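ASCH domain (Vibrio cholerae TMA 21, PDB 3S9X) is of unknown function but carries an ASCH domain of the PUA clan, a fold that probably binds RNA. Local coordinates at residues A[99-103]-A[104-108]. Residues are numbered along the deposited sequence; the frame is centred on the assembly and turned at random.
Sequences SKCQY and NQVSE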
loop_
_atom_site.group_PDB
_atom_site.type_symbol
_atom_site.label_atom_id
_atom_site.label_comp_id
_atom_site.label_asym_id
_atom_site.label_seq_id
_atom_site.Cartn_x
_atom_site.Cartn_y
_atom_site.Cartn_z
ATOM N N SER A 99 11.134 -1.903 -4.456
ATOM C CA SER A 99 12.167 -1.389 -5.369
ATOM C C SER A 99 11.841 0.049 -5.728
ATOM O O SER A 99 10.877 0.603 -5.197
ATOM C CB SER A 99 12.217 -2.250 -6.640
ATOM O OG SER A 99 11.098 -2.003 -7.466
ATOM N N LYS A 100 12.714 0.647 -6.546
ATOM C CA LYS A 100 12.510 2.048 -6.964
ATOM C C LYS A 100 12.505 2.222 -8.478
ATOM O O LYS A 100 13.206 1.479 -9.173
ATOM C CB LYS A 100 13.580 2.982 -6.392
ATOM C CG LYS A 100 13.695 2.933 -4.893
ATOM C CD LYS A 100 14.739 3.848 -4.354
ATOM C CE LYS A 100 14.907 3.748 -2.882
ATOM N NZ LYS A 100 15.621 2.490 -2.454
ATOM N N CYS A 101 11.723 3.182 -8.950
ATOM C CA CYS A 101 11.817 3.583 -10.379
ATOM C C CYS A 101 11.279 4.971 -10.514
ATOM O O CYS A 101 10.555 5.446 -9.667
ATOM C CB CYS A 101 11.045 2.702 -11.414
ATOM S SG CYS A 101 9.209 2.986 -11.381
ATOM N N GLN A 102 11.740 5.653 -11.564
ATOM C CA GLN A 102 11.221 6.986 -11.841
ATOM C C GLN A 102 9.781 6.921 -12.265
ATOM O O GLN A 102 9.392 6.022 -13.004
ATOM C CB GLN A 102 12.061 7.766 -12.858
ATOM C CG GLN A 102 13.372 8.188 -12.264
ATOM C CD GLN A 102 14.140 9.131 -13.196
ATOM O OE1 GLN A 102 13.635 9.574 -14.325
ATOM N NE2 GLN A 102 15.272 9.438 -12.813
ATOM N N TYR A 103 9.028 7.945 -11.895
ATOM C CA TYR A 103 7.651 8.100 -12.344
ATOM C C TYR A 103 7.504 7.922 -13.875
ATOM O O TYR A 103 6.680 7.103 -14.321
ATOM C CB TYR A 103 7.110 9.449 -11.850
ATOM C CG TYR A 103 5.722 9.731 -12.385
ATOM C CD1 TYR A 103 4.565 9.455 -11.653
ATOM C CD2 TYR A 103 5.546 10.282 -13.632
ATOM C CE1 TYR A 103 3.342 9.688 -12.163
ATOM C CE2 TYR A 103 4.293 10.534 -14.178
ATOM C CZ TYR A 103 3.192 10.215 -13.435
ATOM O OH TYR A 103 1.928 10.467 -13.824
ATOM N N ASN A 104 8.412 8.556 -14.636
ATOM C CA ASN A 104 8.301 8.508 -16.077
ATOM C C ASN A 104 8.767 7.191 -16.713
ATOM O O ASN A 104 8.720 7.072 -17.911
ATOM C CB ASN A 104 9.008 9.689 -16.724
ATOM C CG ASN A 104 10.434 9.879 -16.337
ATOM O OD1 ASN A 104 11.072 8.992 -15.867
ATOM N ND2 ASN A 104 10.964 11.124 -16.621
ATOM N N GLN A 105 9.244 6.266 -15.885
ATOM C CA GLN A 105 9.679 4.974 -16.329
ATOM C C GLN A 105 8.749 3.856 -15.879
ATOM O O GLN A 105 9.008 2.687 -16.184
ATOM C CB GLN A 105 11.102 4.662 -15.864
ATOM C CG GLN A 105 12.078 5.676 -16.432
ATOM C CD GLN A 105 12.203 5.601 -17.912
ATOM O OE1 GLN A 105 12.549 4.519 -18.434
ATOM N NE2 GLN A 105 11.890 6.681 -18.617
ATOM N N VAL A 106 7.658 4.172 -15.199
ATOM C CA VAL A 106 6.687 3.159 -14.821
ATOM C C VAL A 106 6.167 2.423 -16.011
ATOM O O VAL A 106 5.809 3.030 -17.008
ATOM C CB VAL A 106 5.573 3.785 -13.970
ATOM C CG1 VAL A 106 4.390 2.768 -13.781
ATOM C CG2 VAL A 106 6.132 4.226 -12.589
ATOM N N SER A 107 6.170 1.123 -15.942
ATOM C CA SER A 107 5.773 0.239 -17.023
ATOM C C SER A 107 4.308 -0.046 -17.113
ATOM O O SER A 107 3.562 0.086 -16.107
ATOM C CB SER A 107 6.535 -1.101 -16.869
ATOM O OG SER A 107 6.042 -1.825 -15.755
ATOM N N GLU A 108 3.874 -0.528 -18.265
ATOM C CA GLU A 108 2.504 -1.006 -18.420
ATOM C C GLU A 108 2.233 -2.148 -17.457
ATOM O O GLU A 108 1.159 -2.241 -16.891
ATOM C CB GLU A 108 2.284 -1.418 -19.883
ATOM C CG GLU A 108 2.251 -0.250 -20.890
ATOM C CD GLU A 108 1.742 -0.713 -22.208
ATOM O OE1 GLU A 108 2.312 -1.697 -22.666
ATOM O OE2 GLU A 108 0.718 -0.183 -22.682
#
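In the conformer described, one of two modelled for Cys101, SG sits between its own backbone N and carbonyl carbon (chi1 75°) and meets Val106 CG2 at 3.5 Å as the apolar contact across the turn; with CG1 of Val106 anti to its backbone N (chi1 170°), CG2 is left beside that N, turned to the sulfur. The same methyl also rests 3.4 Å from Tyr103 O, packing against the backbone of the turn as well as the thiol. Two successive backbone bonds fold the chain here. Gln105 N donates to Gln102 O at 2.9 Å, and Val106 N to Tyr103 O at 3.2 Å. On the outer side, the side chains of Gln102 and Asn104 run side by side in the same direction, their amide planes 38° apart, while Gln105 CG passes 4.1 Å from Gln102 CB. The Tyr103 ring is directed instead into the protein, meeting Phe143 edge-to-face and packing on Trp124 of helix 121-139; Val106 touches that tryptophan too, and Leu149 of the neighbouring strand. Beyond the turn, Ser107 OG caps Phe110 N at the start of helix 108-114. Overlapping i to i+3 bonds of this kind characterise a short 3-10 turn, which here ends strand 89-102 of the mixed sheet and leads through an N-capping serine into the next helix of the ASCH domain.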